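Local structure of NADH dehydrogenase, putative (Plasmodium falciparum, 5JWC) at residues L44-F49 with E430-S435; K50-T55 with N436-F441; S229-G234 with N259-Y264; T240-I245 with Y475-G480. The protein catalyses NADH oxidation with bound FAD as a type II NADH dehydrogenase, probably passing the electrons to ubiquinone, and binds the inhibitor RYL-552. One frame throughout, in Å; residues are numbered along the deposited sequence.

Interaction 1 of 4, residues L44-F49 with E430-S435; sequences LLNIDF and EAYYLS
L45 brushes Y432 where helix 38-46, the first helix of the Rossmann-type FAD-binding fold, runs past helix 424-440. This first touch is light: L45 CD1 stands 4.3 Å from Y432 OH. N46 reaches across most directly. N46 CB approaches the Y432 ring obliquely, 3.9 Å from Y432 CD1, and with CG anti to the backbone N (chi1 -169°) the amide is carried over to S435. There N46 ND2 is modelled only 2.4 Å from S435 OG, a nearly straight bond but too short to be taken at face value, so its details are doubtful. The same hydroxyl donates to A431 O at 2.9 Å, one turn back in the helix, and A431 O also receives S435 N; the hydroxyl is thereby tied to the backbone of its own helix. I47 follows in the loop and leans on the next part of helix 424-440 through F438 and N439, its CD1 methyl ending 3.9 Å from S435 O.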
loop_
_atom_site.group_PDB
_atom_site.type_symbol
_atom_site.label_atom_id
_atom_site.label_comp_id
_atom_site.label_asym_id
_atom_site.label_seq_id
_atom_site.Cartn_x
_atom_site.Cartn_y
_atom_site.Cartn_z
ATOM N N LEU A 44 -10.437 -12.561 21.146
ATOM C CA LEU A 44 -11.615 -11.875 20.631
ATOM C C LEU A 44 -12.449 -12.792 19.733
ATOM O O LEU A 44 -13.677 -12.794 19.808
ATOM C CB LEU A 44 -11.199 -10.611 19.850
ATOM C CG LEU A 44 -12.321 -9.687 19.356
ATOM C CD1 LEU A 44 -12.829 -8.822 20.525
ATOM C CD2 LEU A 44 -11.877 -8.807 18.162
ATOM N N LEU A 45 -11.792 -13.563 18.876
ATOM C CA LEU A 45 -12.515 -14.427 17.967
ATOM C C LEU A 45 -13.360 -15.457 18.707
ATOM O O LEU A 45 -14.346 -15.922 18.166
ATOM C CB LEU A 45 -11.581 -15.155 16.990
ATOM C CG LEU A 45 -10.954 -14.282 15.893
ATOM C CD1 LEU A 45 -10.044 -15.116 14.966
ATOM C CD2 LEU A 45 -11.950 -13.404 15.122
ATOM N N ASN A 46 -12.974 -15.822 19.929
ATOM C CA ASN A 46 -13.648 -16.929 20.627
ATOM C C ASN A 46 -14.461 -16.561 21.878
ATOM O O ASN A 46 -15.270 -17.364 22.339
ATOM C CB ASN A 46 -12.614 -18.002 21.006
ATOM C CG ASN A 46 -13.255 -19.292 21.495
ATOM O OD1 ASN A 46 -14.067 -19.902 20.794
ATOM N ND2 ASN A 46 -12.861 -19.731 22.694
ATOM N N ILE A 47 -14.251 -15.371 22.426
ATOM C CA ILE A 47 -14.916 -14.986 23.663
ATOM C C ILE A 47 -16.406 -14.730 23.386
ATOM O O ILE A 47 -16.765 -14.161 22.353
ATOM C CB ILE A 47 -14.246 -13.755 24.292
ATOM C CG1 ILE A 47 -14.782 -13.502 25.708
ATOM C CG2 ILE A 47 -14.364 -12.519 23.372
ATOM C CD1 ILE A 47 -14.529 -14.675 26.674
ATOM N N ASP A 48 -17.271 -15.214 24.272
ATOM C CA ASP A 48 -18.715 -15.067 24.085
ATOM C C ASP A 48 -19.172 -13.637 24.372
ATOM O O ASP A 48 -19.187 -13.200 25.526
ATOM C CB ASP A 48 -19.469 -16.048 24.983
ATOM C CG ASP A 48 -20.924 -16.238 24.559
ATOM O OD1 ASP A 48 -21.549 -15.267 24.088
ATOM O OD2 ASP A 48 -21.439 -17.373 24.698
ATOM N N PHE A 49 -19.561 -12.915 23.326
ATOM C CA PHE A 49 -20.007 -11.532 23.479
ATOM C C PHE A 49 -21.350 -11.433 24.215
ATOM O O PHE A 49 -21.697 -10.380 24.729
ATOM C CB PHE A 49 -20.121 -10.843 22.113
ATOM C CG PHE A 49 -18.795 -10.564 21.457
ATOM C CD1 PHE A 49 -17.650 -10.395 22.215
ATOM C CD2 PHE A 49 -18.697 -10.477 20.079
ATOM C CE1 PHE A 49 -16.420 -10.144 21.600
ATOM C CE2 PHE A 49 -17.473 -10.221 19.462
ATOM C CZ PHE A 49 -16.344 -10.059 20.217
ATOM N N GLU A 430 -3.180 -20.436 23.702
ATOM C CA GLU A 430 -3.452 -19.820 25.007
ATOM C C GLU A 430 -4.736 -19.002 24.950
ATOM O O GLU A 430 -5.523 -18.960 25.920
ATOM C CB GLU A 430 -2.295 -18.920 25.458
ATOM C CG GLU A 430 -1.031 -19.653 25.902
ATOM C CD GLU A 430 0.206 -18.754 25.892
ATOM O OE1 GLU A 430 0.050 -17.512 25.935
ATOM O OE2 GLU A 430 1.346 -19.285 25.835
ATOM N N ALA A 431 -4.918 -18.306 23.830
ATOM C CA ALA A 431 -6.111 -17.502 23.623
ATOM C C ALA A 431 -7.355 -18.374 23.590
ATOM O O ALA A 431 -8.386 -17.988 24.136
ATOM C CB ALA A 431 -6.003 -16.668 22.316
ATOM N N TYR A 432 -7.285 -19.518 22.909
ATOM C CA TYR A 432 -8.444 -20.385 22.823
ATOM C C TYR A 432 -8.721 -21.039 24.185
ATOM O O TYR A 432 -9.883 -21.169 24.588
ATOM C CB TYR A 432 -8.282 -21.428 21.714
ATOM C CG TYR A 432 -8.511 -20.812 20.337
ATOM C CD1 TYR A 432 -9.130 -19.566 20.218
ATOM C CD2 TYR A 432 -8.140 -21.473 19.163
ATOM C CE1 TYR A 432 -9.357 -18.980 18.978
ATOM C CE2 TYR A 432 -8.372 -20.897 17.912
ATOM C CZ TYR A 432 -8.982 -19.644 17.831
ATOM O OH TYR A 432 -9.223 -19.035 16.605
ATOM N N TYR A 433 -7.656 -21.453 24.871
ATOM C CA TYR A 433 -7.775 -22.031 26.206
ATOM C C TYR A 433 -8.481 -21.049 27.140
ATOM O O TYR A 433 -9.456 -21.404 27.806
ATOM C CB TYR A 433 -6.389 -22.413 26.767
ATOM C CG TYR A 433 -6.324 -22.518 28.277
ATOM C CD1 TYR A 433 -6.658 -23.707 28.932
ATOM C CD2 TYR A 433 -5.925 -21.433 29.048
ATOM C CE1 TYR A 433 -6.597 -23.804 30.330
ATOM C CE2 TYR A 433 -5.864 -21.519 30.434
ATOM C CZ TYR A 433 -6.199 -22.703 31.068
ATOM O OH TYR A 433 -6.135 -22.767 32.450
ATOM N N LEU A 434 -7.994 -19.812 27.174
ATOM C CA LEU A 434 -8.432 -18.863 28.176
ATOM C C LEU A 434 -9.836 -18.316 27.881
ATOM O O LEU A 434 -10.640 -18.129 28.801
ATOM C CB LEU A 434 -7.436 -17.724 28.296
ATOM C CG LEU A 434 -7.732 -16.737 29.417
ATOM C CD1 LEU A 434 -7.767 -17.511 30.759
ATOM C CD2 LEU A 434 -6.677 -15.638 29.409
ATOM N N SER A 435 -10.127 -18.069 26.611
ATOM C CA SER A 435 -11.455 -17.614 26.217
ATOM C C SER A 435 -12.460 -18.730 26.532
ATOM O O SER A 435 -13.541 -18.466 27.068
ATOM C CB SER A 435 -11.486 -17.205 24.730
ATOM O OG SER A 435 -11.253 -18.310 23.873
#

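Interaction 2 of 4, residues K50-T55 with N436-F441; sequences KKYDVT and NVFNNF
K51 and Y52, on the approach to the second strand of the Rossmann-type beta-alpha-beta unit formed by 30-34, 38-46 and 53-57, hold carbonyls of the last turn of helix 424-440. The K51 chain, extended beyond CG, brings NZ to 2.7 Å from N439 O, tilted out of the carbonyl plane. A positive charge at the C-terminal end of a helix probably suits the partial negative charge gathered there; N440 OD1 lies nearby, 3.9 Å from K51 NZ. One residue earlier in the helix, F438 O accepts from Y52 OH, also at 2.7 Å. Y52 OH meets the carbonyl at a C=O...donor angle of 123°, tilted 32° from its plane, and F438 O lies at the edge of the Y52 ring, near its plane, 3.3 Å from Y52 CE2. The F438 side chain crosses that of Y52 at about a right angle and makes a T-shaped pair, its edge toward the Y52 face, with planes at 79° and centroids 5.6 Å apart. Bond and ring contact together probably limit the rotation of the Y52 ring. N439 reaches N46 O through ND2 and D48 N through OD1. F438 also meets Y131 and Y338 edge-to-face and rests on I31, so the end of helix 424-440 lies against the sheet in which strand 53-57 runs between 30-34 and 99-109.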
loop_
_atom_site.group_PDB
_atom_site.type_symbol
_atom_site.label_atom_id
_atom_site.label_comp_id
_atom_site.label_asym_id
_atom_site.label_seq_id
_atom_site.Cartn_x
_atom_site.Cartn_y
_atom_site.Cartn_z
ATOM N N LYS A 50 -22.108 -12.522 24.249
ATOM C CA LYS A 50 -23.351 -12.530 25.019
ATOM C C LYS A 50 -23.056 -12.547 26.522
ATOM O O LYS A 50 -23.722 -11.856 27.297
ATOM C CB LYS A 50 -24.219 -13.731 24.637
ATOM C CG LYS A 50 -25.617 -13.728 25.257
ATOM C CD LYS A 50 -26.483 -14.828 24.636
ATOM C CE LYS A 50 -27.944 -14.726 25.078
ATOM N NZ LYS A 50 -28.819 -15.607 24.242
ATOM N N LYS A 51 -22.036 -13.304 26.924
ATOM C CA LYS A 51 -21.725 -13.480 28.346
ATOM C C LYS A 51 -20.945 -12.315 28.922
ATOM O O LYS A 51 -21.067 -12.008 30.106
ATOM C CB LYS A 51 -20.951 -14.787 28.568
ATOM C CG LYS A 51 -21.699 -16.003 28.028
ATOM C CD LYS A 51 -21.087 -17.340 28.457
ATOM C CE LYS A 51 -21.965 -18.505 27.993
ATOM N NZ LYS A 51 -21.244 -19.822 27.969
ATOM N N TYR A 52 -20.139 -11.657 28.094
ATOM C CA TYR A 52 -19.289 -10.596 28.597
ATOM C C TYR A 52 -19.385 -9.341 27.753
ATOM O O TYR A 52 -19.803 -9.377 26.602
ATOM C CB TYR A 52 -17.824 -11.062 28.673
ATOM C CG TYR A 52 -17.574 -12.251 29.607
ATOM C CD1 TYR A 52 -17.298 -12.051 30.953
ATOM C CD2 TYR A 52 -17.610 -13.558 29.136
ATOM C CE1 TYR A 52 -17.059 -13.131 31.816
ATOM C CE2 TYR A 52 -17.376 -14.640 29.991
ATOM C CZ TYR A 52 -17.104 -14.416 31.323
ATOM O OH TYR A 52 -16.864 -15.478 32.165
ATOM N N ASP A 53 -18.999 -8.226 28.355
ATOM C CA ASP A 53 -18.820 -6.977 27.636
ATOM C C ASP A 53 -17.341 -6.792 27.333
ATOM O O ASP A 53 -16.548 -6.461 28.219
ATOM C CB ASP A 53 -19.351 -5.794 28.435
ATOM C CG ASP A 53 -19.175 -4.480 27.702
ATOM O OD1 ASP A 53 -19.668 -4.367 26.554
ATOM O OD2 ASP A 53 -18.532 -3.569 28.270
ATOM N N VAL A 54 -16.979 -7.020 26.075
ATOM C CA VAL A 54 -15.577 -7.121 25.683
ATOM C C VAL A 54 -15.110 -5.906 24.909
ATOM O O VAL A 54 -15.715 -5.538 23.891
ATOM C CB VAL A 54 -15.341 -8.365 24.820
ATOM C CG1 VAL A 54 -13.859 -8.472 24.407
ATOM C CG2 VAL A 54 -15.829 -9.628 25.545
ATOM N N THR A 55 -14.022 -5.299 25.380
ATOM C CA THR A 55 -13.384 -4.238 24.622
ATOM C C THR A 55 -11.929 -4.590 24.340
ATOM O O THR A 55 -11.171 -4.911 25.260
ATOM C CB THR A 55 -13.458 -2.872 25.368
ATOM O OG1 THR A 55 -14.825 -2.573 25.680
ATOM C CG2 THR A 55 -12.905 -1.762 24.508
ATOM N N ASN A 436 -12.087 -19.978 26.254
ATOM C CA ASN A 436 -12.930 -21.105 26.651
ATOM C C ASN A 436 -13.122 -21.187 28.170
ATOM O O ASN A 436 -14.195 -21.595 28.642
ATOM C CB ASN A 436 -12.361 -22.427 26.150
ATOM C CG ASN A 436 -13.271 -23.609 26.459
ATOM O OD1 ASN A 436 -14.327 -23.765 25.848
ATOM N ND2 ASN A 436 -12.862 -24.448 27.405
ATOM N N VAL A 437 -12.094 -20.822 28.937
ATOM C CA VAL A 437 -12.245 -20.806 30.392
ATOM C C VAL A 437 -13.283 -19.760 30.816
ATOM O O VAL A 437 -14.124 -20.023 31.695
ATOM C CB VAL A 437 -10.914 -20.531 31.117
ATOM C CG1 VAL A 437 -11.167 -20.212 32.584
ATOM C CG2 VAL A 437 -10.011 -21.757 31.039
ATOM N N PHE A 438 -13.239 -18.591 30.183
ATOM C CA PHE A 438 -14.236 -17.554 30.455
ATOM C C PHE A 438 -15.636 -17.955 29.996
ATOM O O PHE A 438 -16.613 -17.725 30.721
ATOM C CB PHE A 438 -13.836 -16.231 29.811
ATOM C CG PHE A 438 -12.887 -15.422 30.637
ATOM C CD1 PHE A 438 -13.362 -14.516 31.574
ATOM C CD2 PHE A 438 -11.521 -15.573 30.496
ATOM C CE1 PHE A 438 -12.493 -13.767 32.337
ATOM C CE2 PHE A 438 -10.638 -14.833 31.262
ATOM C CZ PHE A 438 -11.121 -13.923 32.183
ATOM N N ASN A 439 -15.737 -18.594 28.836
ATOM C CA ASN A 439 -17.041 -18.999 28.321
ATOM C C ASN A 439 -17.718 -20.113 29.121
ATOM O O ASN A 439 -18.942 -20.111 29.266
ATOM C CB ASN A 439 -16.951 -19.467 26.862
ATOM C CG ASN A 439 -16.591 -18.332 25.886
ATOM O OD1 ASN A 439 -16.695 -17.157 26.219
ATOM N ND2 ASN A 439 -16.180 -18.701 24.667
ATOM N N ASN A 440 -16.936 -21.075 29.604
ATOM C CA ASN A 440 -17.510 -22.336 30.077
ATOM C C ASN A 440 -17.124 -22.790 31.483
ATOM O O ASN A 440 -17.534 -23.857 31.929
ATOM C CB ASN A 440 -17.144 -23.437 29.091
ATOM C CG ASN A 440 -17.822 -23.259 27.754
ATOM O OD1 ASN A 440 -19.020 -22.961 27.681
ATOM N ND2 ASN A 440 -17.062 -23.430 26.685
ATOM N N PHE A 441 -16.335 -21.988 32.183
ATOM C CA PHE A 441 -15.892 -22.353 33.511
ATOM C C PHE A 441 -16.162 -21.224 34.498
ATOM O O PHE A 441 -16.809 -21.441 35.525
ATOM C CB PHE A 441 -14.398 -22.718 33.510
ATOM C CG PHE A 441 -14.082 -24.043 32.833
ATOM C CD1 PHE A 441 -13.855 -25.183 33.584
ATOM C CD2 PHE A 441 -14.011 -24.142 31.451
ATOM C CE1 PHE A 441 -13.562 -26.395 32.975
ATOM C CE2 PHE A 441 -13.719 -25.359 30.833
ATOM C CZ PHE A 441 -13.493 -26.485 31.600
#

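Interaction 3 of 4, residues S229-G234 with N259-Y264; sequences SIIEGG and NVLTNY
I230 uses both its backbone polar atoms on the neighbouring parallel strand: I230 N donates to N259 O at 2.8 Å, and I230 O accepts L261 N at 2.8 Å. The ladder continues with E232 N to L261 O, 3.1 Å. I231 instead bonds to V193 and G195 on the other flank. Further along the pairing shifts: E232 O receives Y264 N at 3.0 Å, while N263 N goes to G234 O at 2.9 Å, and G233 O is taken by S279 OG. Outside this pair, S229 OG is satisfied by H190, T262 OG1 by K250 and N263 ND2 by N235. E232 is gripped twice: OE2 accepts G234 N at 3.0 Å from above the carboxylate plane, and OE1 accepts G196 N of the glycine-rich turn. On one face I231 lies side by side with L261, I231 CG1 anti to the carbonyl carbon (chi1 -65°), which sets it 3.9 Å from L261 CD2; on the other, I230 and V260 share F253 of helix 243-255 as cover. Segments 229-232 and 259-262 run parallel, axes 10° apart; helix 243-255 joins these strands in a beta-alpha-beta crossover, 259-262 being one of two edge strands within the chain. An acidic residue ending the strand after the glycine-rich turn and its helix, here 227-232, is characteristic of NAD-binding Rossmann folds and commonly meets the adenosine ribose, consistent with an NADH-binding role of E232.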
loop_
_atom_site.group_PDB
_atom_site.type_symbol
_atom_site.label_atom_id
_atom_site.label_comp_id
_atom_site.label_asym_id
_atom_site.label_seq_id
_atom_site.Cartn_x
_atom_site.Cartn_y
_atom_site.Cartn_z
ATOM N N SER A 229 24.002 -11.457 1.978
ATOM C CA SER A 229 24.679 -12.204 3.023
ATOM C C SER A 229 23.705 -12.419 4.170
ATOM O O SER A 229 22.927 -11.527 4.481
ATOM C CB SER A 229 25.920 -11.448 3.522
ATOM O OG SER A 229 26.823 -11.187 2.464
ATOM N N ILE A 230 23.751 -13.585 4.806
ATOM C CA ILE A 230 23.011 -13.788 6.049
ATOM C C ILE A 230 24.004 -14.063 7.174
ATOM O O ILE A 230 24.961 -14.813 7.003
ATOM C CB ILE A 230 21.952 -14.924 5.918
ATOM C CG1 ILE A 230 21.152 -15.084 7.220
ATOM C CG2 ILE A 230 22.576 -16.235 5.483
ATOM C CD1 ILE A 230 19.963 -16.052 7.073
ATOM N N ILE A 231 23.790 -13.415 8.311
ATOM C CA ILE A 231 24.750 -13.449 9.400
ATOM C C ILE A 231 24.135 -14.108 10.625
ATOM O O ILE A 231 23.045 -13.713 11.067
ATOM C CB ILE A 231 25.219 -12.032 9.746
ATOM C CG1 ILE A 231 25.992 -11.439 8.565
ATOM C CG2 ILE A 231 26.086 -12.034 11.006
ATOM C CD1 ILE A 231 25.567 -10.050 8.223
ATOM N N GLU A 232 24.828 -15.106 11.172
ATOM C CA GLU A 232 24.281 -15.886 12.278
ATOM C C GLU A 232 25.397 -16.310 13.253
ATOM O O GLU A 232 26.419 -16.844 12.836
ATOM C CB GLU A 232 23.522 -17.099 11.722
ATOM C CG GLU A 232 23.184 -18.212 12.725
ATOM C CD GLU A 232 22.435 -17.730 13.954
ATOM O OE1 GLU A 232 21.635 -16.762 13.855
ATOM O OE2 GLU A 232 22.671 -18.312 15.040
ATOM N N GLY A 233 25.188 -16.065 14.544
ATOM C CA GLY A 233 26.186 -16.363 15.561
ATOM C C GLY A 233 26.598 -17.826 15.687
ATOM O O GLY A 233 27.781 -18.123 15.869
ATOM N N GLY A 234 25.632 -18.739 15.572
ATOM C CA GLY A 234 25.893 -20.166 15.704
ATOM C C GLY A 234 26.300 -20.767 14.379
ATOM O O GLY A 234 26.330 -20.063 13.371
ATOM N N ASN A 259 25.793 -15.429 0.516
ATOM C CA ASN A 259 26.885 -15.568 1.461
ATOM C C ASN A 259 26.362 -15.979 2.827
ATOM O O ASN A 259 25.686 -15.199 3.497
ATOM C CB ASN A 259 27.697 -14.280 1.588
ATOM C CG ASN A 259 28.644 -14.075 0.424
ATOM O OD1 ASN A 259 28.227 -13.998 -0.725
ATOM N ND2 ASN A 259 29.937 -13.996 0.722
ATOM N N VAL A 260 26.690 -17.198 3.237
ATOM C CA VAL A 260 26.261 -17.671 4.545
ATOM C C VAL A 260 27.352 -17.428 5.583
ATOM O O VAL A 260 28.366 -18.128 5.629
ATOM C CB VAL A 260 25.912 -19.151 4.532
ATOM C CG1 VAL A 260 25.397 -19.560 5.901
ATOM C CG2 VAL A 260 24.863 -19.427 3.469
ATOM N N LEU A 261 27.125 -16.422 6.411
ATOM C CA LEU A 261 28.091 -16.020 7.417
ATOM C C LEU A 261 27.663 -16.565 8.781
ATOM O O LEU A 261 27.462 -15.825 9.752
ATOM C CB LEU A 261 28.228 -14.489 7.427
ATOM C CG LEU A 261 29.235 -13.869 6.440
ATOM C CD1 LEU A 261 29.263 -14.547 5.094
ATOM C CD2 LEU A 261 29.033 -12.373 6.252
ATOM N N THR A 262 27.496 -17.881 8.854
ATOM C CA THR A 262 27.355 -18.548 10.147
ATOM C C THR A 262 28.612 -18.320 10.998
ATOM O O THR A 262 29.667 -17.951 10.470
ATOM C CB THR A 262 27.096 -20.050 9.988
ATOM O OG1 THR A 262 27.807 -20.542 8.848
ATOM C CG2 THR A 262 25.612 -20.292 9.782
ATOM N N ASN A 263 28.486 -18.507 12.308
ATOM C CA ASN A 263 29.601 -18.286 13.245
ATOM C C ASN A 263 30.141 -16.857 13.180
ATOM O O ASN A 263 31.348 -16.634 13.310
ATOM C CB ASN A 263 30.751 -19.289 12.997
ATOM C CG ASN A 263 30.317 -20.728 13.230
ATOM O OD1 ASN A 263 29.965 -21.098 14.342
ATOM N ND2 ASN A 263 30.340 -21.539 12.180
ATOM N N TYR A 264 29.230 -15.898 13.003
ATOM C CA TYR A 264 29.564 -14.483 13.055
ATOM C C TYR A 264 28.429 -13.701 13.693
ATOM O O TYR A 264 27.261 -14.024 13.505
ATOM C CB TYR A 264 29.832 -13.928 11.659
ATOM C CG TYR A 264 31.200 -14.223 11.089
ATOM C CD1 TYR A 264 32.306 -13.442 11.437
ATOM C CD2 TYR A 264 31.378 -15.235 10.155
ATOM C CE1 TYR A 264 33.557 -13.693 10.893
ATOM C CE2 TYR A 264 32.623 -15.495 9.606
ATOM C CZ TYR A 264 33.705 -14.719 9.981
ATOM O OH TYR A 264 34.938 -14.976 9.437
#

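Interaction 4 of 4, residues T240-I245 with Y475-G480; sequences TFTQNI and YYELKG
The E477 carboxylate carries the T242 side chain on one face: the CG2 methyl stands over CD at 3.5 Å, and T242 OG1 donates to E477 OE1 at 2.7 Å from the same side, 61° out of the carboxylate plane. N244 CB and I245 CG1 approach OE1 more loosely. E477 arrives from the direction opposite to T242, with its chain extended beyond CG. T242 is the N-cap of helix 243-255. Its OG1 sits between the backbone N and the carbonyl carbon (chi1 68°), which lets one hydroxyl give its proton to the glutamate and accept I245 N at 3.3 Å. A carboxylate beside the first turn of a helix is probably favoured by the partial positive charge there. K479 supplies the apolar part of the contact: its CG lies 4.0 Å from I245 CG1, and K479 CD lies 4.1 Å from N244 CB. I245 CD1 meets L478 O at 4.0 Å. This is a surface contact, and most of its residues also touch a crystal neighbour. Strand 476-479 forms one border of the three-stranded antiparallel sheet in the C-terminal part, next to 468-473; I245 of helix 243-255 touches K479 on this strand and V470 on 468-473, and the N-cap T242 touches D472, while L478 faces the other way, onto S484 and F487 of helix 484-495.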
loop_
_atom_site.group_PDB
_atom_site.type_symbol
_atom_site.label_atom_id
_atom_site.label_comp_id
_atom_site.label_asym_id
_atom_site.label_seq_id
_atom_site.Cartn_x
_atom_site.Cartn_y
_atom_site.Cartn_z
ATOM N N THR A 240 16.787 -24.286 15.405
ATOM C CA THR A 240 15.727 -24.989 16.137
ATOM C C THR A 240 15.063 -26.115 15.336
ATOM O O THR A 240 14.209 -26.830 15.856
ATOM C CB THR A 240 14.629 -24.020 16.586
ATOM O OG1 THR A 240 13.962 -23.505 15.427
ATOM C CG2 THR A 240 15.221 -22.851 17.395
ATOM N N PHE A 241 15.440 -26.250 14.073
ATOM C CA PHE A 241 14.976 -27.347 13.226
ATOM C C PHE A 241 16.001 -28.478 13.379
ATOM O O PHE A 241 16.954 -28.352 14.152
ATOM C CB PHE A 241 14.861 -26.910 11.751
ATOM C CG PHE A 241 13.721 -25.962 11.463
ATOM C CD1 PHE A 241 12.709 -26.324 10.588
ATOM C CD2 PHE A 241 13.663 -24.713 12.060
ATOM C CE1 PHE A 241 11.653 -25.451 10.309
ATOM C CE2 PHE A 241 12.612 -23.834 11.795
ATOM C CZ PHE A 241 11.607 -24.201 10.921
ATOM N N THR A 242 15.852 -29.546 12.614
ATOM C CA THR A 242 16.810 -30.657 12.660
ATOM C C THR A 242 18.121 -30.360 11.938
ATOM O O THR A 242 18.188 -29.467 11.073
ATOM C CB THR A 242 16.211 -31.915 12.055
ATOM O OG1 THR A 242 16.033 -31.721 10.647
ATOM C CG2 THR A 242 14.861 -32.239 12.715
ATOM N N GLN A 243 19.160 -31.118 12.284
ATOM C CA GLN A 243 20.474 -30.897 11.716
ATOM C C GLN A 243 20.452 -31.103 10.212
ATOM O O GLN A 243 21.100 -30.366 9.475
ATOM C CB GLN A 243 21.508 -31.815 12.391
ATOM C CG GLN A 243 22.947 -31.589 11.921
ATOM C CD GLN A 243 23.439 -30.161 12.179
ATOM O OE1 GLN A 243 23.347 -29.644 13.296
ATOM N NE2 GLN A 243 23.947 -29.515 11.134
ATOM N N ASN A 244 19.693 -32.086 9.744
ATOM C CA ASN A 244 19.569 -32.309 8.307
ATOM C C ASN A 244 18.905 -31.115 7.605
ATOM O O ASN A 244 19.282 -30.757 6.480
ATOM C CB ASN A 244 18.776 -33.592 8.017
ATOM C CG ASN A 244 19.642 -34.839 8.088
ATOM O OD1 ASN A 244 20.847 -34.778 7.864
ATOM N ND2 ASN A 244 19.029 -35.975 8.382
ATOM N N ILE A 245 17.908 -30.510 8.256
ATOM C CA ILE A 245 17.269 -29.323 7.686
ATOM C C ILE A 245 18.251 -28.148 7.651
ATOM O O ILE A 245 18.353 -27.449 6.637
ATOM C CB ILE A 245 15.973 -28.948 8.446
ATOM C CG1 ILE A 245 14.850 -29.889 7.989
ATOM C CG2 ILE A 245 15.569 -27.469 8.171
ATOM C CD1 ILE A 245 13.579 -29.793 8.781
ATOM N N TYR A 475 6.754 -36.440 13.879
ATOM C CA TYR A 475 6.791 -37.676 13.079
ATOM C C TYR A 475 7.244 -37.531 11.623
ATOM O O TYR A 475 7.399 -38.552 10.952
ATOM C CB TYR A 475 5.428 -38.376 13.104
ATOM C CG TYR A 475 4.899 -38.564 14.504
ATOM C CD1 TYR A 475 5.541 -39.409 15.396
ATOM C CD2 TYR A 475 3.766 -37.875 14.943
ATOM C CE1 TYR A 475 5.064 -39.583 16.693
ATOM C CE2 TYR A 475 3.278 -38.036 16.243
ATOM C CZ TYR A 475 3.935 -38.892 17.108
ATOM O OH TYR A 475 3.477 -39.062 18.393
ATOM N N TYR A 476 7.448 -36.307 11.121
ATOM C CA TYR A 476 7.900 -36.119 9.718
ATOM C C TYR A 476 8.946 -35.018 9.639
ATOM O O TYR A 476 8.883 -34.061 10.413
ATOM C CB TYR A 476 6.740 -35.717 8.772
ATOM C CG TYR A 476 5.497 -36.531 8.879
ATOM C CD1 TYR A 476 4.416 -36.078 9.619
ATOM C CD2 TYR A 476 5.390 -37.762 8.224
ATOM C CE1 TYR A 476 3.259 -36.846 9.734
ATOM C CE2 TYR A 476 4.240 -38.527 8.313
ATOM C CZ TYR A 476 3.185 -38.072 9.077
ATOM O OH TYR A 476 2.051 -38.847 9.168
ATOM N N GLU A 477 9.890 -35.145 8.704
ATOM C CA GLU A 477 10.671 -33.991 8.246
ATOM C C GLU A 477 10.512 -33.850 6.739
ATOM O O GLU A 477 10.547 -34.843 5.999
ATOM C CB GLU A 477 12.166 -34.094 8.554
ATOM C CG GLU A 477 12.545 -34.362 9.999
ATOM C CD GLU A 477 14.048 -34.533 10.146
ATOM O OE1 GLU A 477 14.796 -33.829 9.407
ATOM O OE2 GLU A 477 14.472 -35.364 10.985
ATOM N N LEU A 478 10.331 -32.612 6.298
ATOM C CA LEU A 478 10.278 -32.288 4.882
ATOM C C LEU A 478 11.543 -31.523 4.502
ATOM O O LEU A 478 11.963 -30.584 5.200
ATOM C CB LEU A 478 9.010 -31.492 4.576
ATOM C CG LEU A 478 8.800 -30.948 3.172
ATOM C CD1 LEU A 478 8.738 -32.077 2.147
ATOM C CD2 LEU A 478 7.514 -30.137 3.137
ATOM N N LYS A 479 12.178 -31.940 3.412
ATOM C CA LYS A 479 13.425 -31.300 3.011
ATOM C C LYS A 479 13.419 -30.944 1.529
ATOM O O LYS A 479 14.166 -31.511 0.734
ATOM C CB LYS A 479 14.627 -32.192 3.361
ATOM C CG LYS A 479 14.785 -32.426 4.875
ATOM C CD LYS A 479 15.754 -33.570 5.200
ATOM C CE LYS A 479 15.236 -34.893 4.692
ATOM N NZ LYS A 479 16.220 -35.972 4.964
ATOM N N GLY A 480 12.561 -29.996 1.164
ATOM C CA GLY A 480 12.476 -29.547 -0.214
ATOM C C GLY A 480 11.773 -30.526 -1.136
ATOM O O GLY A 480 11.005 -31.361 -0.688
#

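Interactions 1 and 2 are one continuous seam, their centres 7 Å apart: both seat helix 424-440 on the FAD-binding fold, and N439 and I47 bridge them. Helix 243-255 connects the two strands of interaction 3, and its first turn and N-cap make interaction 4; the nearest atoms of the two contacts are about 8 Å apart. Interaction 3 lies on the opposite side of the chain's centre from interaction 1, with centres about 40 Å apart. The side chain of I230 is about 13 Å from FAD, that of L478 about 10 Å from both RYL-552 and a Triton fragment, and that of Y432 about 7 Å from a Triton fragment.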